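Local coordinates for extracellular solute-binding protein family 1 (Alicyclobacillus acidocaldarius subsp. acidocaldarius, PDB 4OVJ) that probably captures a solute outside the cell and delivers it to an ABC importer, at residues Q241-G252 against Y263-R273; A146-H154 against W163-T174. All coordinates share one frame; numbering follows the deposited sequence. Where two conformers were deposited one is given.

Contact 1 of 2, residues Q241-G252 against Y263-R273; sequences QTADPTDPMVQG and YVVSLQSEMTR
Thr242 lays its methyl over the ring of Tyr263. Thr242 CG2 stands 3.6 Å from the centroid of the Tyr263 ring and close to the ring normal, a CH-pi contact over one face. With CG2 anti to the backbone N (OG1 at chi1 -66°), the methyl is given to the tyrosine while the hydroxyl is left to bond Glu257 of strand 256-260. Gln241 comes in at the phenol end of the same ring, its amide plane turned only 16° from the ring plane and its OE1 3.1 Å from Tyr263 OH.

One turn further along helix 263-269, Leu267 turns its CD2 branch to two partners, 3.8 Å from Ala243 CB and as near to Val250 CG2. The loop that receives it is built from successive beta turns, type II from Gln241 to Asp244 and type I from Asp244 to Asp247, and Asp247 braces it from within. Asp247 OD2 takes the Ala243 N-H at 2.9 Å on the anti lone pair, nearly straight at 173°, while OD1 closes an Asx turn by accepting from the backbone N of Met249.

Where the helix has given way to loop, selenomethionine Met271 bends at chi3 and sets its CE 3.7 Å from Val250 CA. Arg273 runs out straight and crosses Met249 at a slant to bring its NH2 within 2.8 Å of Met249 O. That oxygen lies almost in the guanidinium plane and is met on a lone pair, although the hydrogen bond is noticeably bent; Gly252 N donates to it as well. NH2 also bonds Ser254 O, and NH1 forms salt bridges with Asp255 and Asp144, so the guanidinium is held from several directions and its rotation is probably fixed.

Contact 2 of 2, residues A146-H154 against W163-T174; sequences AAFAKAGYH and WADILEKVHKAT
An aromatic cluster of Phe148, Tyr153 and Trp163 seals a short helix and its C-terminal turn against helix 160-174. Phe148 is the knob, lodged in a hole formed by Trp163, Ile166, Leu167 and Val170. Val170 CG2 lies over one face of its ring, 3.9 Å from the centroid, while Leu167 CD2 and Ile166 CG2 meet the ring at its edge. The Phe148 and Trp163 rings are almost parallel, 7° apart, but displaced, little of one above the other; CE2 of Phe148 touches CH2 of Trp163 at 3.4 Å. Tyr153 meets the indole differently, in an edge-to-face pair with planes at 65°, the edge of Trp163 directed at the tyrosine face and CZ3 lying 3.8 Å from Tyr153 CE2.

A Schellman motif ends the short helix and lets Tyr153 join Phe148 on helix 160-174: Tyr153 N bonds Phe148 O, Gly152 N bonds Ala149 O, and Gly152 takes the positive phi. Phe148 O also accepts from Ala151 N, the two donors arriving from opposite faces of its plane. Beyond the turn, Tyr153 has CG anti to its own N (chi1 180°), which turns the ring across Ile166, whose CD1 reaches Tyr153 CD1 at 3.6 Å. An alanine in place of Phe148 is likely to open a gap among Ile166, Leu167 and Val170 and to leave the Trp163 ring less firmly held.

Ala151 CB fits against Val170 CG2 at 3.6 Å, letting the backbones approach closely there. At the far end, extended Lys150 lays CB against Ala173 CB and joins its NZ to Ala173 O through one water. The ring polar groups are answered elsewhere, Tyr153 OH by Gln156 O and Trp163 NE1 by Glu179.

In the fold
Contact 2 closes along the chain before contact 1 opens, and both lie on the same side of the molecule's centre, their own centres about 19 Å apart and their nearest atoms about 6 Å. They do not touch, but they share one mixed sheet: strand 128-144 leads into helix 145-149 of contact 2 and pairs antiparallel with strands 256-260 and 275-278, which side chains of contact 1 touch. Asp144 bridges the two, accepting from Ala147 N of 146-154 and forming a salt bridge with Arg273 of 263-273; Asp255 also reaches both. Both contacts thus fasten loops and helices around this sheet, consistent with one lobe of a two-lobed periplasmic-binding-protein fold.

Contact 1 of 2, residues Q241-G252 against Y263-R273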
loop_
_atom_site.group_PDB
_atom_site.type_symbol
_atom_site.label_atom_id
_atom_site.label_comp_id
_atom_site.label_asym_id
_atom_site.label_seq_id
_atom_site.Cartn_x
_atom_site.Cartn_y
_atom_site.Cartn_z
ATOM N N GLN A 241 -17.184 -1.522 1.188
ATOM C CA GLN A 241 -15.747 -1.716 0.992
ATOM C C GLN A 241 -15.543 -2.272 -0.399
ATOM O O GLN A 241 -16.422 -2.931 -0.944
ATOM C CB GLN A 241 -15.196 -2.702 2.038
ATOM C CG GLN A 241 -13.680 -2.925 2.001
ATOM C CD GLN A 241 -12.900 -1.779 2.620
ATOM O OE1 GLN A 241 -12.143 -1.079 1.937
ATOM N NE2 GLN A 241 -13.086 -1.574 3.925
ATOM N N THR A 242 -14.375 -2.030 -0.977
ATOM C CA THR A 242 -13.996 -2.726 -2.189
ATOM C C THR A 242 -14.139 -4.233 -1.996
ATOM O O THR A 242 -13.737 -4.780 -0.959
ATOM C CB THR A 242 -12.543 -2.385 -2.566
ATOM O OG1 THR A 242 -12.482 -1.004 -2.897
ATOM C CG2 THR A 242 -12.061 -3.208 -3.739
ATOM N N ALA A 243 -14.716 -4.887 -2.997
ATOM C CA ALA A 243 -14.853 -6.338 -3.049
ATOM C C ALA A 243 -15.960 -6.888 -2.140
ATOM O O ALA A 243 -16.208 -8.088 -2.146
ATOM C CB ALA A 243 -13.518 -7.021 -2.773
ATOM N N ASP A 244 -16.645 -6.003 -1.409
ATOM C CA ASP A 244 -17.854 -6.343 -0.644
ATOM C C ASP A 244 -18.967 -6.653 -1.638
ATOM O O ASP A 244 -18.928 -6.171 -2.767
ATOM C CB ASP A 244 -18.270 -5.118 0.203
ATOM C CG ASP A 244 -19.340 -5.425 1.230
ATOM O OD1 ASP A 244 -18.984 -6.000 2.285
ATOM O OD2 ASP A 244 -20.538 -5.081 0.994
ATOM N N PRO A 245 -19.994 -7.414 -1.225
ATOM C CA PRO A 245 -21.164 -7.570 -2.113
ATOM C C PRO A 245 -21.829 -6.264 -2.579
ATOM O O PRO A 245 -22.479 -6.263 -3.603
ATOM C CB PRO A 245 -22.140 -8.376 -1.262
ATOM C CG PRO A 245 -21.274 -9.161 -0.346
ATOM C CD PRO A 245 -20.113 -8.261 -0.022
ATOM N N THR A 246 -21.649 -5.166 -1.843
ATOM C CA THR A 246 -22.173 -3.863 -2.247
ATOM C C THR A 246 -21.348 -3.130 -3.320
ATOM O O THR A 246 -21.752 -2.069 -3.776
ATOM C CB THR A 246 -22.276 -2.921 -1.041
ATOM O OG1 THR A 246 -20.986 -2.769 -0.446
ATOM C CG2 THR A 246 -23.257 -3.474 -0.025
ATOM N N ASP A 247 -20.194 -3.688 -3.683
ATOM C CA ASP A 247 -19.325 -3.123 -4.716
ATOM C C ASP A 247 -19.966 -3.405 -6.076
ATOM O O ASP A 247 -20.232 -4.566 -6.392
ATOM C CB ASP A 247 -17.942 -3.776 -4.596
ATOM C CG ASP A 247 -16.930 -3.256 -5.612
ATOM O OD1 ASP A 247 -17.314 -2.620 -6.632
ATOM O OD2 ASP A 247 -15.725 -3.517 -5.380
ATOM N N PRO A 248 -20.238 -2.357 -6.885
ATOM C CA PRO A 248 -20.888 -2.635 -8.183
ATOM C C PRO A 248 -20.118 -3.583 -9.094
ATOM O O PRO A 248 -20.720 -4.221 -9.969
ATOM C CB PRO A 248 -20.997 -1.268 -8.857
ATOM C CG PRO A 248 -20.544 -0.257 -7.887
ATOM C CD PRO A 248 -20.056 -0.915 -6.636
HETATM N N MSE A 249 -18.806 -3.666 -8.918
HETATM C CA MSE A 249 -18.037 -4.622 -9.713
HETATM C C MSE A 249 -18.394 -6.044 -9.344
HETATM O O MSE A 249 -18.545 -6.905 -10.213
HETATM C CB MSE A 249 -16.554 -4.354 -9.555
HETATM C CG MSE A 249 -15.905 -4.892 -10.806
HETATM SE SE MSE A 249 -14.048 -4.348 -10.818
HETATM C CE MSE A 249 -13.660 -5.456 -12.381
ATOM N N VAL A 250 -18.557 -6.301 -8.048
ATOM C CA VAL A 250 -18.993 -7.616 -7.560
ATOM C C VAL A 250 -20.406 -7.951 -8.045
ATOM O O VAL A 250 -20.730 -9.116 -8.309
ATOM C CB VAL A 250 -18.891 -7.673 -6.014
ATOM C CG1 VAL A 250 -19.497 -8.944 -5.458
ATOM C CG2 VAL A 250 -17.432 -7.552 -5.586
ATOM N N GLN A 251 -21.244 -6.928 -8.188
ATOM C CA GLN A 251 -22.614 -7.109 -8.662
ATOM C C GLN A 251 -22.727 -7.249 -10.179
ATOM O O GLN A 251 -23.817 -7.502 -10.706
ATOM C CB GLN A 251 -23.473 -5.934 -8.214
ATOM C CG GLN A 251 -23.513 -5.761 -6.711
ATOM C CD GLN A 251 -24.290 -4.539 -6.309
ATOM O OE1 GLN A 251 -24.804 -3.806 -7.153
ATOM N NE2 GLN A 251 -24.401 -4.317 -5.021
ATOM N N GLY A 252 -21.617 -7.057 -10.876
ATOM C CA GLY A 252 -21.598 -7.099 -12.332
ATOM C C GLY A 252 -22.124 -5.854 -13.029
ATOM O O GLY A 252 -22.373 -5.871 -14.232
ATOM N N TYR A 263 -6.599 -6.389 -3.819
ATOM C CA TYR A 263 -7.998 -6.751 -3.963
ATOM C C TYR A 263 -8.283 -7.669 -5.144
ATOM O O TYR A 263 -9.376 -8.233 -5.212
ATOM C CB TYR A 263 -8.889 -5.504 -4.064
ATOM C CG TYR A 263 -9.142 -4.836 -2.742
ATOM C CD1 TYR A 263 -9.894 -5.469 -1.760
ATOM C CD2 TYR A 263 -8.657 -3.567 -2.476
ATOM C CE1 TYR A 263 -10.141 -4.864 -0.544
ATOM C CE2 TYR A 263 -8.894 -2.952 -1.252
ATOM C CZ TYR A 263 -9.636 -3.610 -0.294
ATOM O OH TYR A 263 -9.904 -3.021 0.917
ATOM N N VAL A 264 -7.338 -7.829 -6.080
ATOM C CA VAL A 264 -7.639 -8.650 -7.250
ATOM C C VAL A 264 -7.977 -10.094 -6.869
ATOM O O VAL A 264 -8.819 -10.709 -7.517
ATOM C CB VAL A 264 -6.547 -8.604 -8.347
ATOM C CG1 VAL A 264 -5.285 -9.306 -7.902
ATOM C CG2 VAL A 264 -7.061 -9.232 -9.645
ATOM N N VAL A 265 -7.348 -10.631 -5.823
ATOM C CA VAL A 265 -7.618 -12.019 -5.436
ATOM C C VAL A 265 -9.062 -12.149 -4.958
ATOM O O VAL A 265 -9.797 -13.021 -5.423
ATOM C CB VAL A 265 -6.644 -12.519 -4.350
ATOM C CG1 VAL A 265 -7.132 -13.827 -3.735
ATOM C CG2 VAL A 265 -5.252 -12.670 -4.944
ATOM N N SER A 266 -9.465 -11.266 -4.047
ATOM C CA SER A 266 -10.841 -11.242 -3.544
ATOM C C SER A 266 -11.856 -11.010 -4.655
ATOM O O SER A 266 -12.845 -11.722 -4.745
ATOM C CB SER A 266 -11.027 -10.152 -2.480
ATOM O OG SER A 266 -10.219 -10.415 -1.359
ATOM N N LEU A 267 -11.619 -10.001 -5.485
ATOM C CA LEU A 267 -12.539 -9.694 -6.576
ATOM C C LEU A 267 -12.667 -10.866 -7.526
ATOM O O LEU A 267 -13.767 -11.243 -7.909
ATOM C CB LEU A 267 -12.093 -8.462 -7.356
ATOM C CG LEU A 267 -12.310 -7.161 -6.612
ATOM C CD1 LEU A 267 -11.516 -6.062 -7.289
ATOM C CD2 LEU A 267 -13.794 -6.789 -6.521
ATOM N N GLN A 268 -11.548 -11.455 -7.912
ATOM C CA GLN A 268 -11.608 -12.537 -8.880
ATOM C C GLN A 268 -12.355 -13.753 -8.334
ATOM O O GLN A 268 -13.028 -14.448 -9.089
ATOM C CB GLN A 268 -10.213 -12.944 -9.358
ATOM C CG GLN A 268 -10.226 -13.949 -10.499
ATOM C CD GLN A 268 -10.810 -13.387 -11.787
ATOM O OE1 GLN A 268 -10.085 -12.824 -12.606
ATOM N NE2 GLN A 268 -12.122 -13.526 -11.965
ATOM N N SER A 269 -12.254 -13.987 -7.027
ATOM C CA SER A 269 -12.969 -15.093 -6.363
ATOM C C SER A 269 -14.487 -14.947 -6.410
ATOM O O SER A 269 -15.204 -15.925 -6.202
ATOM C CB SER A 269 -12.522 -15.252 -4.894
ATOM O OG SER A 269 -13.112 -14.263 -4.061
ATOM N N GLU A 270 -14.975 -13.733 -6.671
ATOM C CA GLU A 270 -16.406 -13.427 -6.616
ATOM C C GLU A 270 -17.073 -13.457 -7.986
ATOM O O GLU A 270 -18.273 -13.259 -8.068
ATOM C CB GLU A 270 -16.622 -12.037 -5.995
ATOM C CG GLU A 270 -16.211 -11.937 -4.531
ATOM C CD GLU A 270 -17.147 -12.669 -3.586
ATOM O OE1 GLU A 270 -18.282 -13.023 -3.985
ATOM O OE2 GLU A 270 -16.750 -12.886 -2.422
HETATM N N MSE A 271 -16.311 -13.679 -9.054
HETATM C CA MSE A 271 -16.871 -13.604 -10.402
HETATM C C MSE A 271 -16.106 -14.435 -11.374
HETATM O O MSE A 271 -14.907 -14.598 -11.244
HETATM C CB MSE A 271 -16.912 -12.151 -10.881
HETATM C CG MSE A 271 -15.521 -11.511 -11.019
HETATM SE SE MSE A 271 -15.605 -9.540 -11.037
HETATM C CE MSE A 271 -16.032 -9.176 -9.150
ATOM N N THR A 272 -16.796 -14.969 -12.380
ATOM C CA THR A 272 -16.130 -15.821 -13.356
ATOM C C THR A 272 -15.444 -15.038 -14.479
ATOM O O THR A 272 -14.552 -15.562 -15.135
ATOM C CB THR A 272 -17.091 -16.849 -13.964
ATOM O OG1 THR A 272 -18.333 -16.218 -14.239
ATOM C CG2 THR A 272 -17.317 -17.987 -12.985
ATOM N N ARG A 273 -15.854 -13.800 -14.711
ATOM C CA ARG A 273 -15.220 -12.984 -15.738
ATOM C C ARG A 273 -13.780 -12.701 -15.370
ATOM O O ARG A 273 -13.461 -12.422 -14.216
ATOM C CB ARG A 273 -15.979 -11.679 -15.953
ATOM C CG ARG A 273 -16.088 -10.785 -14.726
ATOM C CD ARG A 273 -16.986 -9.647 -15.088
ATOM N NE ARG A 273 -17.321 -8.803 -13.956
ATOM C CZ ARG A 273 -17.617 -7.511 -14.045
ATOM N NH1 ARG A 273 -17.579 -6.888 -15.206
ATOM N NH2 ARG A 273 -17.965 -6.837 -12.961
HETATM O O HOH W 1 -19.670 -11.208 -8.982
#

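Contact 2 of 2, residues A146-H154 against W163-T174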
loop_
_atom_site.group_PDB
_atom_site.type_symbol
_atom_site.label_atom_id
_atom_site.label_comp_id
_atom_site.label_asym_id
_atom_site.label_seq_id
_atom_site.Cartn_x
_atom_site.Cartn_y
_atom_site.Cartn_z
ATOM N N ALA A 146 -12.629 -8.698 -21.047
ATOM C CA ALA A 146 -13.499 -8.827 -22.197
ATOM C C ALA A 146 -14.312 -7.566 -22.446
ATOM O O ALA A 146 -14.501 -7.177 -23.598
ATOM C CB ALA A 146 -14.412 -10.042 -22.059
ATOM N N ALA A 147 -14.761 -6.897 -21.386
ATOM C CA ALA A 147 -15.502 -5.657 -21.562
ATOM C C ALA A 147 -14.643 -4.561 -22.198
ATOM O O ALA A 147 -15.078 -3.871 -23.111
ATOM C CB ALA A 147 -16.069 -5.160 -20.244
ATOM N N PHE A 148 -13.428 -4.391 -21.698
ATOM C CA PHE A 148 -12.550 -3.345 -22.204
ATOM C C PHE A 148 -12.018 -3.650 -23.600
ATOM O O PHE A 148 -11.736 -2.731 -24.357
ATOM C CB PHE A 148 -11.437 -3.025 -21.192
ATOM C CG PHE A 148 -11.908 -2.068 -20.136
ATOM C CD1 PHE A 148 -12.738 -2.517 -19.110
ATOM C CD2 PHE A 148 -11.613 -0.711 -20.234
ATOM C CE1 PHE A 148 -13.252 -1.624 -18.173
ATOM C CE2 PHE A 148 -12.111 0.186 -19.300
ATOM C CZ PHE A 148 -12.924 -0.278 -18.261
ATOM N N ALA A 149 -11.909 -4.927 -23.945
ATOM C CA ALA A 149 -11.542 -5.310 -25.308
ATOM C C ALA A 149 -12.561 -4.791 -26.332
ATOM O O ALA A 149 -12.203 -4.554 -27.492
ATOM C CB ALA A 149 -11.349 -6.822 -25.423
ATOM N N LYS A 150 -13.809 -4.561 -25.904
ATOM C CA LYS A 150 -14.823 -3.983 -26.799
ATOM C C LYS A 150 -14.504 -2.533 -27.194
ATOM O O LYS A 150 -15.023 -2.034 -28.200
ATOM C CB LYS A 150 -16.213 -4.051 -26.158
ATOM C CG LYS A 150 -16.668 -5.464 -25.878
ATOM C CD LYS A 150 -17.981 -5.519 -25.121
ATOM C CE LYS A 150 -18.399 -6.962 -24.903
ATOM N NZ LYS A 150 -19.689 -7.041 -24.187
ATOM N N ALA A 151 -13.652 -1.869 -26.416
ATOM C CA ALA A 151 -13.168 -0.530 -26.736
ATOM C C ALA A 151 -11.734 -0.554 -27.248
ATOM O O ALA A 151 -11.123 0.492 -27.402
ATOM C CB ALA A 151 -13.263 0.371 -25.514
ATOM N N GLY A 152 -11.197 -1.746 -27.515
ATOM C CA GLY A 152 -9.822 -1.879 -27.960
ATOM C C GLY A 152 -8.788 -1.507 -26.914
ATOM O O GLY A 152 -7.676 -1.091 -27.257
ATOM N N TYR A 153 -9.153 -1.662 -25.639
ATOM C CA TYR A 153 -8.248 -1.410 -24.528
ATOM C C TYR A 153 -7.738 -2.724 -23.948
ATOM O O TYR A 153 -8.531 -3.574 -23.547
ATOM C CB TYR A 153 -8.932 -0.596 -23.428
ATOM C CG TYR A 153 -7.978 -0.348 -22.284
ATOM C CD1 TYR A 153 -6.944 0.549 -22.425
ATOM C CD2 TYR A 153 -8.074 -1.062 -21.093
ATOM C CE1 TYR A 153 -6.038 0.764 -21.404
ATOM C CE2 TYR A 153 -7.179 -0.855 -20.068
ATOM C CZ TYR A 153 -6.156 0.064 -20.234
ATOM O OH TYR A 153 -5.251 0.277 -19.234
ATOM N N HIS A 154 -6.416 -2.873 -23.873
ATOM C CA HIS A 154 -5.795 -4.128 -23.479
ATOM C C HIS A 154 -4.772 -3.983 -22.351
ATOM O O HIS A 154 -3.874 -4.819 -22.207
ATOM C CB HIS A 154 -5.145 -4.768 -24.712
ATOM C CG HIS A 154 -6.095 -4.945 -25.853
ATOM N ND1 HIS A 154 -5.832 -4.479 -27.119
ATOM C CD2 HIS A 154 -7.329 -5.500 -25.902
ATOM C CE1 HIS A 154 -6.848 -4.770 -27.909
ATOM N NE2 HIS A 154 -7.775 -5.377 -27.195
ATOM N N TRP A 163 -8.105 7.707 -20.674
ATOM C CA TRP A 163 -8.908 6.803 -19.890
ATOM C C TRP A 163 -10.394 7.177 -19.927
ATOM O O TRP A 163 -11.237 6.317 -20.138
ATOM C CB TRP A 163 -8.372 6.766 -18.457
ATOM C CG TRP A 163 -9.034 5.771 -17.571
ATOM C CD1 TRP A 163 -9.643 6.031 -16.380
ATOM C CD2 TRP A 163 -9.134 4.353 -17.773
ATOM N NE1 TRP A 163 -10.107 4.863 -15.821
ATOM C CE2 TRP A 163 -9.801 3.819 -16.650
ATOM C CE3 TRP A 163 -8.703 3.481 -18.778
ATOM C CZ2 TRP A 163 -10.063 2.464 -16.518
ATOM C CZ3 TRP A 163 -8.960 2.128 -18.638
ATOM C CH2 TRP A 163 -9.648 1.638 -17.523
ATOM N N ALA A 164 -10.711 8.452 -19.728
ATOM C CA ALA A 164 -12.108 8.906 -19.791
ATOM C C ALA A 164 -12.744 8.588 -21.138
ATOM O O ALA A 164 -13.898 8.148 -21.199
ATOM C CB ALA A 164 -12.204 10.393 -19.484
ATOM N N ASP A 165 -11.969 8.728 -22.214
ATOM C CA ASP A 165 -12.457 8.369 -23.557
ATOM C C ASP A 165 -12.723 6.866 -23.672
ATOM O O ASP A 165 -13.742 6.430 -24.233
ATOM C CB ASP A 165 -11.443 8.800 -24.610
ATOM C CG ASP A 165 -12.072 9.028 -25.962
ATOM O OD1 ASP A 165 -12.833 10.012 -26.103
ATOM O OD2 ASP A 165 -11.807 8.226 -26.882
ATOM N N ILE A 166 -11.811 6.070 -23.133
ATOM C CA ILE A 166 -11.974 4.618 -23.127
ATOM C C ILE A 166 -13.217 4.217 -22.324
ATOM O O ILE A 166 -14.011 3.401 -22.782
ATOM C CB ILE A 166 -10.711 3.905 -22.596
ATOM C CG1 ILE A 166 -9.567 4.040 -23.613
ATOM C CG2 ILE A 166 -11.015 2.451 -22.301
ATOM C CD1 ILE A 166 -8.177 3.887 -23.030
ATOM N N LEU A 167 -13.387 4.809 -21.145
ATOM C CA LEU A 167 -14.547 4.522 -20.312
ATOM C C LEU A 167 -15.845 4.838 -21.053
ATOM O O LEU A 167 -16.808 4.051 -21.020
ATOM C CB LEU A 167 -14.477 5.308 -18.999
ATOM C CG LEU A 167 -13.357 4.966 -18.019
ATOM C CD1 LEU A 167 -13.504 5.858 -16.793
ATOM C CD2 LEU A 167 -13.418 3.500 -17.626
ATOM N N GLU A 168 -15.875 5.979 -21.737
ATOM C CA GLU A 168 -17.054 6.338 -22.531
ATOM C C GLU A 168 -17.356 5.279 -23.587
ATOM O O GLU A 168 -18.513 4.901 -23.769
ATOM C CB GLU A 168 -16.896 7.724 -23.152
ATOM C CG GLU A 168 -16.974 8.849 -22.127
ATOM C CD GLU A 168 -16.664 10.225 -22.704
ATOM O OE1 GLU A 168 -17.412 10.699 -23.581
ATOM O OE2 GLU A 168 -15.674 10.848 -22.260
ATOM N N LYS A 169 -16.319 4.787 -24.261
ATOM C CA LYS A 169 -16.487 3.764 -25.297
ATOM C C LYS A 169 -16.975 2.435 -24.731
ATOM O O LYS A 169 -17.848 1.787 -25.313
ATOM C CB LYS A 169 -15.184 3.568 -26.072
ATOM C CG LYS A 169 -14.754 4.788 -26.873
ATOM C CD LYS A 169 -15.597 4.991 -28.125
ATOM C CE LYS A 169 -14.913 5.945 -29.095
ATOM N NZ LYS A 169 -15.657 6.087 -30.375
ATOM N N VAL A 170 -16.434 2.037 -23.586
ATOM C CA VAL A 170 -16.870 0.803 -22.926
ATOM C C VAL A 170 -18.348 0.912 -22.533
ATOM O O VAL A 170 -19.141 0.014 -22.799
ATOM C CB VAL A 170 -15.995 0.475 -21.701
ATOM C CG1 VAL A 170 -16.535 -0.742 -20.972
ATOM C CG2 VAL A 170 -14.559 0.216 -22.139
ATOM N N HIS A 171 -18.709 2.019 -21.898
ATOM C CA HIS A 171 -20.096 2.264 -21.488
ATOM C C HIS A 171 -21.048 2.193 -22.674
ATOM O O HIS A 171 -22.143 1.609 -22.571
ATOM C CB HIS A 171 -20.198 3.623 -20.819
ATOM C CG HIS A 171 -21.596 4.041 -20.510
ATOM N ND1 HIS A 171 -22.406 3.335 -19.648
ATOM C CD2 HIS A 171 -22.330 5.090 -20.944
ATOM C CE1 HIS A 171 -23.577 3.936 -19.559
ATOM N NE2 HIS A 171 -23.560 5.000 -20.340
ATOM N N LYS A 172 -20.645 2.790 -23.794
ATOM C CA LYS A 172 -21.446 2.745 -25.020
ATOM C C LYS A 172 -21.668 1.313 -25.491
ATOM O O LYS A 172 -22.773 0.954 -25.906
ATOM C CB LYS A 172 -20.771 3.544 -26.129
ATOM C CG LYS A 172 -20.896 5.048 -25.981
ATOM C CD LYS A 172 -22.232 5.561 -26.490
ATOM C CE LYS A 172 -22.098 6.980 -27.014
ATOM N NZ LYS A 172 -21.170 7.776 -26.164
ATOM N N ALA A 173 -20.620 0.497 -25.418
ATOM C CA ALA A 173 -20.683 -0.888 -25.884
ATOM C C ALA A 173 -21.464 -1.807 -24.941
ATOM O O ALA A 173 -22.071 -2.773 -25.390
ATOM C CB ALA A 173 -19.285 -1.443 -26.099
ATOM N N THR A 174 -21.443 -1.515 -23.642
ATOM C CA THR A 174 -21.988 -2.436 -22.644
ATOM C C THR A 174 -23.312 -1.998 -22.036
ATOM O O THR A 174 -24.086 -2.839 -21.573
ATOM C CB THR A 174 -21.022 -2.616 -21.453
ATOM O OG1 THR A 174 -20.885 -1.373 -20.748
ATOM C CG2 THR A 174 -19.668 -3.114 -21.915
HETATM O O HOH W 2 -21.768 -5.487 -25.597
#